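Local coordinates for protein solute carrier family 15 member 1 (Mus musculus, PDB 5A9D) that carries small peptides together with protons into cells of the small intestine, the fragment here being its extracellular domain, at residues A[6-11]-A[32-37]; A[95-100]-A[161-166]; A[101-106]-A[121-126]; A[107-112]-A[141-146]. All coordinates share one frame; numbering follows the deposited sequence. Where two conformers were deposited one is given.

From the N terminus, contact 1 comes first: it pairs 6-11 with 32-37 in the first Ig-like half and closes a loop holding strands 17-21 and 24-28 of that half's other sheet. Contact 2 opens only afterwards and belongs to the second half, where joining 95-100 to 161-166 encloses sixty residues. Contacts 3 and 4 nest inside that loop and cross each other, their segments alternating along the chain. Contact 3 continues strand 97-103 beyond contact 2, in the same sheet; contact 4 lies in the facing sheet, its centre about 9 Å from that of contact 3. Val121 N and Val109 O probably bond where these two meet. Contacts 1, 2 and 3 also touch the second subunit.

Contact 1 of 4, residues A[6-11]-A[32-37]; sequences QIKVLN and SQTDTF
The Thr34 hydroxyl is gripped from two sides: its OG1 accepts from Val9 N at 3.1 Å and donates to Thr36 O at 3.0 Å. A chi1 of 53° sets OG1 between the backbone N and carbonyl carbon of its own residue, where it stands in for the Thr34 carbonyl that a regular antiparallel pair would offer to Val9. The other half of the pair is normal, Thr34 N giving its hydrogen to Val9 O at 2.9 Å. Further along, Asn11 and Ser32 form a hydrogen-bonded pair, with 2.8 Å from Asn11 N to Ser32 O. Between this pair and Val9-Thr34, Leu10 and Gln33 make a non-hydrogen-bonded pair, and Leu10 CD1 rests on Gln33 CB. Past Thr34 the second segment loops outward and returns at Phe37, whose ring takes Lys8 CB over one face, 4.0 Å from the centroid. The Lys8 chain bends at chi2 and chi3, bringing CE within 3.4 Å of Gln33 OE1. Water 1 joins the two polar ends, accepting from Lys8 NZ at 2.8 Å and donating to Gln33 OE1 at 2.7 Å; both side chains reach weakly toward Asp184 of the second subunit. This is an edge of the first Ig-like half, where strand 32-41 is broken: a side-chain hydroxyl keeps Val9 N paired across the break, and a lysine-glutamine-water group faces the neighbouring subunit.

Contact 2 of 4, residues A[95-100]-A[161-166]; sequences GENGIR and FGSAYT
Arg100 and Thr166 meet in the close-packed, buried part of this contact: Arg100 NE donates to Thr166 OG1 at 2.8 Å, the hydroxyl lying at the guanidinium edge and near its plane. Arg100 CG stands between the backbone N and the carbonyl carbon (chi1 69°), and the chain then runs extended to NE, which carries the guanidinium over the neighbouring strand. Thr166 OG1 also bonds Asp184, while Arg100 NH1 forms a salt bridge with Asp86 of the second subunit. With an alanine in place of Arg100, that Asp86 would probably be left without its mate and Thr166 OG1 without its NE donor. Behind this pair the backbones zip up in parallel, Gly98 O accepting from Tyr165 N at 2.8 Å and Tyr165 O from Arg100 N at 3.0 Å. Strands 97-103 and 164-171, here only 14° apart in direction, are the two central strands of a mixed sheet in the second Ig-like half. On the sheet face of Ile99 and Tyr165, Ile99 CG1 approaches the edge of the tyrosine ring. Toward the start of both segments the regular pairing gives way to a looser turn: Asn97 OD1 takes over as acceptor, meeting Ser163 N at 2.9 Å in the carbonyl plane. Outermost, at the solvent, the exposed Phe161 lays one ring face over Gly95, whose CA sits 3.4 Å from the ring centroid, and Gly162 N holds Gly95 O from well above its carbonyl plane.

Contact 3 of 4, residues A[101-106]-A[121-126]; sequences FVNTLN and VTSHNA
All four polar atoms of Asn103 have partners where 101-106 meets 121-126. Its backbone N donates to Asn125 O at 3.0 Å. Its carbonyl O lies between two weak donors, His124 N at a bent 2.7 Å and Asn125 N at a long 3.5 Å. The side chain, with CG anti to the backbone N (chi1 178°), reaches across to the end of strand 116-121, and Asn103 ND2 donates to Val121 O at 2.9 Å, tilted from both the amide and the carbonyl plane. The same ND2 serves Glu107 O, so this amide nitrogen ties two backbone carbonyls together. On the other branch Asn103 OD1 accepts from Leu105 N at 2.9 Å, the donor sitting above the carbonyl plane. Leu105 O has a donor in Ser123 OG, but Ser123 has two conformers and that bond is doubtful. Asn125 ND2 is satisfied within its own segment by Thr122 OG1 at 2.8 Å, lying in the amide plane. Apolar contact comes from Val102 CG2 against Ala126 CB. The His124 ring has Thr104 CA over one face, toward the rim, and stacks with Trp76 of the second subunit; His124 O accepts from Arg82 of that subunit. With His124 and Asn125 both opposite Asn103, and His124 at positive phi (52°), the pair forms a G1 beta bulge; beside it Asn103 makes an Asx turn, at the end of an edge-strand pairing in the second Ig-like half.

Contact 4 of 4, residues A[107-112]-A[141-146]; sequences EMVTIK and INTTAV
Glu107 lies across Thr144 and Ala145 at one end of an antiparallel strand pairing, 109-113 with 138-142, in one sheet of the second Ig-like half. Its CB packs on Ala145 CB at 3.8 Å. With CG anti to the carbonyl carbon (chi1 -59°), Glu107 CG lies 3.6 Å from Thr144 OG1; the chain then bends at chi2, the two side chains meeting at about a right angle. Ile141, at the other end, faces inward: its CG1 lies alongside Ile111 CG1 at 4.0 Å, both pointing the same way, and both isoleucines press on Ile169 of the facing sheet. Asn142 sits on the outer face with Thr110, and their backbones form a hydrogen-bonded pair; the Asn142 N bond to Thr110 O is 3.0 Å long and nearly straight at 170°. Next along, Thr143 holds OG1 anti to its own N (chi1 -175°): the hydroxyl donates to Met108 O at 2.9 Å and accepts from Ala145 N at 3.3 Å, which makes an ST turn. A valine in its place, lacking the hydroxyl, would probably leave Met108 O with water 2 but no side-chain donor and let the turn at Ala145 N loosen. Water 2 lies 2.8 Å from Met108 O and also takes the Thr144 N hydrogen. Water 3 bridges the Asn142 side chain to the partner strand, accepting from Asn142 ND2 at 2.8 Å and donating to Thr110 O.

Contact 1 of 4, residues A[6-11]-A[32-37]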
# COMPACT_ATOMS: atom_id res chain seq x y z
N GLN A 6 -3.28 -5.66 -13.49
CA GLN A 6 -2.68 -4.68 -14.39
C GLN A 6 -1.22 -4.50 -13.98
O GLN A 6 -0.91 -4.36 -12.79
CB GLN A 6 -3.43 -3.35 -14.38
CG GLN A 6 -4.74 -3.36 -15.21
CD GLN A 6 -5.49 -2.04 -15.14
OE1 GLN A 6 -4.92 -0.99 -14.91
NE2 GLN A 6 -6.81 -2.06 -15.31
N ILE A 7 -0.32 -4.60 -14.97
CA ILE A 7 1.12 -4.49 -14.75
C ILE A 7 1.76 -3.53 -15.76
O ILE A 7 1.63 -3.70 -16.96
CB ILE A 7 1.84 -5.88 -14.80
CG1 ILE A 7 1.14 -6.92 -13.90
CG2 ILE A 7 3.35 -5.75 -14.47
CD1 ILE A 7 1.51 -8.42 -14.14
N LYS A 8 2.54 -2.59 -15.23
CA LYS A 8 3.35 -1.64 -16.00
C LYS A 8 4.79 -2.03 -15.67
O LYS A 8 5.07 -2.40 -14.54
CB LYS A 8 3.06 -0.21 -15.52
CG LYS A 8 3.96 0.89 -16.05
CD LYS A 8 4.11 1.90 -14.94
CE LYS A 8 3.64 3.26 -15.32
NZ LYS A 8 3.43 4.07 -14.11
N VAL A 9 5.68 -1.98 -16.64
CA VAL A 9 7.09 -2.32 -16.37
C VAL A 9 7.90 -1.03 -16.44
O VAL A 9 7.72 -0.25 -17.37
CB VAL A 9 7.65 -3.39 -17.34
CG1 VAL A 9 9.10 -3.79 -16.96
CG2 VAL A 9 6.74 -4.61 -17.40
N LEU A 10 8.79 -0.80 -15.46
CA LEU A 10 9.67 0.34 -15.46
C LEU A 10 11.09 -0.18 -15.27
O LEU A 10 11.43 -0.78 -14.24
CB LEU A 10 9.24 1.39 -14.38
CG LEU A 10 10.23 2.52 -13.98
CD1 LEU A 10 10.56 3.44 -15.16
CD2 LEU A 10 9.66 3.37 -12.85
N ASN A 11 11.90 0.01 -16.29
CA ASN A 11 13.30 -0.38 -16.32
C ASN A 11 14.12 0.76 -15.73
O ASN A 11 14.29 1.80 -16.37
CB ASN A 11 13.72 -0.68 -17.75
CG ASN A 11 15.14 -1.19 -17.86
OD1 ASN A 11 15.88 -1.20 -16.89
ND2 ASN A 11 15.54 -1.59 -19.04
N SER A 32 13.22 3.63 -18.89
CA SER A 32 12.00 3.71 -19.68
C SER A 32 10.94 2.79 -19.09
O SER A 32 11.27 1.83 -18.39
CB SER A 32 12.26 3.37 -21.15
OG SER A 32 12.35 1.98 -21.37
N GLN A 33 9.68 3.07 -19.40
CA GLN A 33 8.57 2.27 -18.93
C GLN A 33 7.61 1.92 -20.06
O GLN A 33 7.62 2.59 -21.10
CB GLN A 33 7.83 2.99 -17.81
CG GLN A 33 7.20 4.33 -18.21
CD GLN A 33 6.46 4.97 -17.06
OE1 GLN A 33 6.72 4.70 -15.89
NE2 GLN A 33 5.54 5.87 -17.35
N THR A 34 6.70 0.95 -19.83
CA THR A 34 5.67 0.65 -20.82
C THR A 34 4.68 1.82 -20.73
O THR A 34 4.44 2.32 -19.63
CB THR A 34 4.98 -0.70 -20.50
OG1 THR A 34 4.53 -0.66 -19.15
CG2 THR A 34 5.90 -1.89 -20.73
N ASP A 35 4.17 2.29 -21.86
CA ASP A 35 3.25 3.44 -21.88
C ASP A 35 1.90 3.15 -21.24
O ASP A 35 1.21 4.08 -20.84
CB ASP A 35 3.08 4.03 -23.30
CG ASP A 35 3.01 3.05 -24.46
OD1 ASP A 35 2.38 1.97 -24.30
OD2 ASP A 35 3.51 3.40 -25.57
N THR A 36 1.54 1.86 -21.13
CA THR A 36 0.27 1.45 -20.55
C THR A 36 0.49 0.35 -19.52
O THR A 36 1.59 -0.23 -19.41
CB THR A 36 -0.71 0.90 -21.64
OG1 THR A 36 -0.21 -0.34 -22.15
CG2 THR A 36 -1.00 1.90 -22.77
N PHE A 37 -0.57 0.06 -18.77
CA PHE A 37 -0.62 -1.07 -17.88
C PHE A 37 -1.10 -2.20 -18.78
O PHE A 37 -2.07 -2.02 -19.52
CB PHE A 37 -1.65 -0.82 -16.76
CG PHE A 37 -1.13 0.03 -15.61
CD1 PHE A 37 -0.40 -0.55 -14.58
CD2 PHE A 37 -1.36 1.40 -15.57
CE1 PHE A 37 0.11 0.24 -13.54
CE2 PHE A 37 -0.87 2.18 -14.52
CZ PHE A 37 -0.15 1.59 -13.51
O HOH W 1 5.99 4.83 -13.28

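Contact 2 of 4, residues A[95-100]-A[161-166]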
# COMPACT_ATOMS: atom_id res chain seq x y z
N GLY A 95 -20.53 6.92 -4.09
CA GLY A 95 -21.48 6.16 -3.30
C GLY A 95 -21.11 4.73 -2.97
O GLY A 95 -21.79 4.11 -2.14
N GLU A 96 -20.06 4.19 -3.63
CA GLU A 96 -19.62 2.82 -3.33
C GLU A 96 -18.97 2.73 -1.95
O GLU A 96 -18.44 3.72 -1.43
CB GLU A 96 -18.67 2.28 -4.41
CG GLU A 96 -19.40 1.92 -5.69
CD GLU A 96 -18.53 1.22 -6.71
OE1 GLU A 96 -17.41 1.72 -6.99
OE2 GLU A 96 -18.96 0.17 -7.23
N ASN A 97 -19.04 1.55 -1.34
CA ASN A 97 -18.54 1.29 -0.02
C ASN A 97 -17.26 0.51 -0.11
O ASN A 97 -17.21 -0.49 -0.81
CB ASN A 97 -19.61 0.54 0.81
CG ASN A 97 -20.92 1.32 0.88
OD1 ASN A 97 -21.00 2.42 1.44
ND2 ASN A 97 -21.92 0.85 0.16
N GLY A 98 -16.24 0.99 0.59
CA GLY A 98 -14.96 0.31 0.67
C GLY A 98 -15.03 -0.74 1.75
O GLY A 98 -15.45 -0.45 2.86
N ILE A 99 -14.64 -1.97 1.43
CA ILE A 99 -14.62 -3.04 2.41
C ILE A 99 -13.25 -3.71 2.41
O ILE A 99 -12.74 -4.06 1.35
CB ILE A 99 -15.78 -4.08 2.19
CG1 ILE A 99 -17.17 -3.42 2.32
CG2 ILE A 99 -15.65 -5.31 3.12
CD1 ILE A 99 -18.35 -4.32 1.79
N ARG A 100 -12.68 -3.90 3.59
CA ARG A 100 -11.44 -4.65 3.73
C ARG A 100 -11.67 -5.73 4.80
O ARG A 100 -12.60 -5.61 5.60
CB ARG A 100 -10.23 -3.75 4.07
CG ARG A 100 -10.31 -3.17 5.47
CD ARG A 100 -9.01 -2.54 5.86
NE ARG A 100 -9.18 -1.86 7.13
CZ ARG A 100 -8.32 -0.98 7.62
NH1 ARG A 100 -7.21 -0.69 6.97
NH2 ARG A 100 -8.59 -0.36 8.77
N PHE A 161 -24.09 4.69 2.11
CA PHE A 161 -23.61 5.34 0.89
C PHE A 161 -22.25 5.97 1.16
O PHE A 161 -22.12 6.76 2.09
CB PHE A 161 -24.62 6.42 0.44
CG PHE A 161 -24.25 7.22 -0.79
CD1 PHE A 161 -23.36 8.29 -0.70
CD2 PHE A 161 -24.85 6.96 -2.02
CE1 PHE A 161 -23.02 9.04 -1.83
CE2 PHE A 161 -24.55 7.75 -3.14
CZ PHE A 161 -23.63 8.78 -3.03
N GLY A 162 -21.25 5.59 0.37
CA GLY A 162 -19.89 6.11 0.45
C GLY A 162 -19.13 5.73 1.71
O GLY A 162 -18.16 6.40 2.05
N SER A 163 -19.53 4.68 2.41
CA SER A 163 -18.88 4.30 3.67
C SER A 163 -17.64 3.40 3.47
O SER A 163 -17.22 3.11 2.34
CB SER A 163 -19.89 3.65 4.60
OG SER A 163 -21.00 4.51 4.81
N ALA A 164 -17.00 3.05 4.57
CA ALA A 164 -15.85 2.16 4.56
C ALA A 164 -15.96 1.30 5.78
O ALA A 164 -16.36 1.80 6.83
CB ALA A 164 -14.55 2.92 4.55
N TYR A 165 -15.72 -0.01 5.63
CA TYR A 165 -15.85 -0.98 6.72
C TYR A 165 -14.69 -1.94 6.73
O TYR A 165 -14.11 -2.24 5.69
CB TYR A 165 -17.16 -1.79 6.60
CG TYR A 165 -18.42 -0.95 6.50
CD1 TYR A 165 -19.08 -0.52 7.65
CD2 TYR A 165 -18.95 -0.58 5.27
CE1 TYR A 165 -20.23 0.26 7.57
CE2 TYR A 165 -20.10 0.18 5.17
CZ TYR A 165 -20.73 0.61 6.33
OH TYR A 165 -21.87 1.37 6.22
N THR A 166 -14.38 -2.45 7.93
CA THR A 166 -13.37 -3.46 8.19
C THR A 166 -14.14 -4.63 8.77
O THR A 166 -14.84 -4.49 9.77
CB THR A 166 -12.30 -2.95 9.14
OG1 THR A 166 -11.57 -1.91 8.52
CG2 THR A 166 -11.30 -4.03 9.52

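Contact 3 of 4, residues A[101-106]-A[121-126]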
# COMPACT_ATOMS: atom_id res chain seq x y z
N PHE A 101 -10.90 -6.79 4.75
CA PHE A 101 -11.03 -7.88 5.69
C PHE A 101 -9.77 -8.01 6.52
O PHE A 101 -8.67 -7.81 6.02
CB PHE A 101 -11.31 -9.21 4.95
CG PHE A 101 -12.72 -9.26 4.42
CD1 PHE A 101 -13.03 -8.72 3.17
CD2 PHE A 101 -13.75 -9.79 5.20
CE1 PHE A 101 -14.36 -8.73 2.71
CE2 PHE A 101 -15.06 -9.84 4.72
CZ PHE A 101 -15.37 -9.28 3.50
N VAL A 102 -9.94 -8.35 7.81
CA VAL A 102 -8.84 -8.56 8.72
C VAL A 102 -8.94 -10.03 9.12
O VAL A 102 -9.99 -10.46 9.60
CB VAL A 102 -8.84 -7.60 9.94
CG1 VAL A 102 -7.87 -8.08 11.04
CG2 VAL A 102 -8.49 -6.17 9.52
N ASN A 103 -7.84 -10.76 8.97
CA ASN A 103 -7.80 -12.17 9.34
C ASN A 103 -7.16 -12.32 10.70
O ASN A 103 -6.03 -11.91 10.88
CB ASN A 103 -7.04 -12.97 8.26
CG ASN A 103 -6.89 -14.43 8.58
OD1 ASN A 103 -7.67 -15.00 9.33
ND2 ASN A 103 -5.94 -15.08 7.95
N THR A 104 -7.88 -12.91 11.69
CA THR A 104 -7.26 -13.16 13.01
C THR A 104 -6.90 -14.64 13.18
O THR A 104 -6.40 -15.02 14.22
CB THR A 104 -8.13 -12.65 14.17
OG1 THR A 104 -9.25 -13.51 14.32
CG2 THR A 104 -8.57 -11.20 13.99
N LEU A 105 -7.16 -15.46 12.15
CA LEU A 105 -6.89 -16.89 12.21
C LEU A 105 -5.42 -17.17 11.97
O LEU A 105 -4.72 -16.30 11.47
CB LEU A 105 -7.78 -17.65 11.19
CG LEU A 105 -9.28 -17.32 11.22
CD1 LEU A 105 -10.00 -18.02 10.09
CD2 LEU A 105 -9.91 -17.63 12.58
N ASN A 106 -4.96 -18.40 12.31
CA ASN A 106 -3.57 -18.84 12.19
C ASN A 106 -3.22 -19.38 10.79
O ASN A 106 -2.06 -19.73 10.51
CB ASN A 106 -3.23 -19.86 13.31
CG ASN A 106 -3.41 -19.25 14.69
OD1 ASN A 106 -2.99 -18.11 14.96
ND2 ASN A 106 -4.09 -19.96 15.58
N VAL A 121 -5.40 -13.65 2.60
CA VAL A 121 -5.16 -12.61 3.60
C VAL A 121 -4.43 -13.34 4.73
O VAL A 121 -4.95 -14.28 5.31
CB VAL A 121 -6.43 -11.89 4.10
CG1 VAL A 121 -6.08 -10.77 5.08
CG2 VAL A 121 -7.25 -11.35 2.93
N THR A 122 -3.20 -12.92 5.01
CA THR A 122 -2.36 -13.57 6.01
C THR A 122 -2.85 -13.31 7.46
O THR A 122 -3.65 -12.42 7.70
CB THR A 122 -0.88 -13.18 5.77
OG1 THR A 122 -0.73 -11.77 5.99
CG2 THR A 122 -0.38 -13.55 4.35
N SER A 123 -2.35 -14.12 8.40
CA SER A 123 -2.68 -14.08 9.82
C SER A 123 -2.40 -12.72 10.43
O SER A 123 -1.30 -12.18 10.25
CB SER A 123 -1.90 -15.16 10.56
OG SER A 123 -2.34 -16.42 10.10
N HIS A 124 -3.40 -12.18 11.17
CA HIS A 124 -3.34 -10.88 11.85
C HIS A 124 -2.92 -9.78 10.90
O HIS A 124 -2.06 -8.95 11.19
CB HIS A 124 -2.50 -10.94 13.13
CG HIS A 124 -3.05 -11.89 14.13
ND1 HIS A 124 -2.61 -13.21 14.20
CD2 HIS A 124 -3.99 -11.70 15.09
CE1 HIS A 124 -3.28 -13.76 15.21
NE2 HIS A 124 -4.13 -12.89 15.75
N ASN A 125 -3.54 -9.79 9.73
CA ASN A 125 -3.27 -8.84 8.68
C ASN A 125 -4.57 -8.35 8.02
O ASN A 125 -5.62 -8.99 8.14
CB ASN A 125 -2.32 -9.46 7.66
CG ASN A 125 -1.54 -8.44 6.88
OD1 ASN A 125 -1.70 -7.21 7.02
ND2 ASN A 125 -0.71 -8.95 5.99
N ALA A 126 -4.49 -7.20 7.35
CA ALA A 126 -5.62 -6.62 6.67
C ALA A 126 -5.39 -6.65 5.18
O ALA A 126 -4.26 -6.46 4.72
CB ALA A 126 -5.82 -5.17 7.12

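Contact 4 of 4, residues A[107-112]-A[141-146]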
# COMPACT_ATOMS: atom_id res chain seq x y z
N GLU A 107 -4.22 -19.42 9.91
CA GLU A 107 -4.11 -19.84 8.51
C GLU A 107 -4.63 -18.70 7.64
O GLU A 107 -5.42 -17.87 8.12
CB GLU A 107 -4.94 -21.12 8.22
CG GLU A 107 -4.57 -22.35 9.04
CD GLU A 107 -3.14 -22.86 8.96
OE1 GLU A 107 -2.53 -22.77 7.87
OE2 GLU A 107 -2.64 -23.37 9.99
N MET A 108 -4.21 -18.66 6.38
CA MET A 108 -4.64 -17.67 5.40
C MET A 108 -6.14 -17.85 5.10
O MET A 108 -6.67 -18.95 5.23
CB MET A 108 -3.87 -17.86 4.09
CG MET A 108 -2.44 -17.38 4.13
SD MET A 108 -1.62 -17.87 2.60
CE MET A 108 0.08 -17.32 2.95
N VAL A 109 -6.79 -16.77 4.68
CA VAL A 109 -8.20 -16.79 4.33
C VAL A 109 -8.41 -16.18 2.96
O VAL A 109 -7.70 -15.26 2.58
CB VAL A 109 -9.11 -16.12 5.40
CG1 VAL A 109 -9.10 -16.88 6.72
CG2 VAL A 109 -8.79 -14.64 5.60
N THR A 110 -9.41 -16.66 2.23
CA THR A 110 -9.79 -16.12 0.94
C THR A 110 -11.24 -15.70 1.05
O THR A 110 -12.08 -16.45 1.54
CB THR A 110 -9.46 -17.09 -0.20
OG1 THR A 110 -8.05 -17.12 -0.34
CG2 THR A 110 -10.08 -16.66 -1.55
N ILE A 111 -11.52 -14.48 0.61
CA ILE A 111 -12.87 -13.93 0.64
C ILE A 111 -13.28 -13.65 -0.76
O ILE A 111 -12.51 -13.04 -1.50
CB ILE A 111 -13.00 -12.65 1.52
CG1 ILE A 111 -12.44 -12.88 2.92
CG2 ILE A 111 -14.47 -12.17 1.57
CD1 ILE A 111 -10.99 -12.36 3.11
N LYS A 112 -14.52 -14.06 -1.11
CA LYS A 112 -15.07 -13.80 -2.44
C LYS A 112 -16.37 -13.04 -2.18
O LYS A 112 -17.21 -13.51 -1.40
CB LYS A 112 -15.33 -15.09 -3.25
CG LYS A 112 -14.07 -15.90 -3.54
CD LYS A 112 -14.18 -16.64 -4.86
CE LYS A 112 -13.02 -17.57 -5.10
NZ LYS A 112 -13.27 -18.45 -6.29
N ILE A 141 -16.21 -17.20 2.76
CA ILE A 141 -14.90 -17.26 3.37
C ILE A 141 -14.45 -18.71 3.34
O ILE A 141 -15.14 -19.57 3.85
CB ILE A 141 -14.87 -16.68 4.82
CG1 ILE A 141 -15.16 -15.17 4.84
CG2 ILE A 141 -13.49 -16.98 5.47
CD1 ILE A 141 -15.61 -14.68 6.23
N ASN A 142 -13.30 -18.96 2.73
CA ASN A 142 -12.72 -20.29 2.65
C ASN A 142 -11.33 -20.29 3.26
O ASN A 142 -10.53 -19.38 3.02
CB ASN A 142 -12.75 -20.84 1.21
CG ASN A 142 -14.16 -21.21 0.79
OD1 ASN A 142 -14.60 -22.35 0.97
ND2 ASN A 142 -14.92 -20.26 0.27
N THR A 143 -11.10 -21.24 4.17
CA THR A 143 -9.87 -21.40 4.94
C THR A 143 -9.72 -22.85 5.42
O THR A 143 -10.72 -23.56 5.55
CB THR A 143 -9.83 -20.39 6.12
OG1 THR A 143 -8.58 -20.46 6.80
CG2 THR A 143 -11.00 -20.56 7.11
N THR A 144 -8.45 -23.27 5.68
CA THR A 144 -8.12 -24.60 6.22
C THR A 144 -8.17 -24.55 7.77
O THR A 144 -8.10 -25.59 8.43
CB THR A 144 -6.74 -25.06 5.71
OG1 THR A 144 -5.73 -24.12 6.10
CG2 THR A 144 -6.70 -25.30 4.19
N ALA A 145 -8.29 -23.33 8.35
CA ALA A 145 -8.32 -23.07 9.80
C ALA A 145 -9.53 -23.70 10.52
O ALA A 145 -9.44 -23.96 11.73
CB ALA A 145 -8.26 -21.58 10.06
N VAL A 146 -10.64 -23.94 9.80
CA VAL A 146 -11.86 -24.52 10.37
C VAL A 146 -12.25 -25.84 9.68
O VAL A 146 -11.74 -26.15 8.59
CB VAL A 146 -13.04 -23.50 10.38
CG1 VAL A 146 -12.79 -22.39 11.40
CG2 VAL A 146 -13.32 -22.93 8.99
O HOH W 2 -6.16 -21.60 4.65
O HOH W 3 -14.02 -17.65 -0.41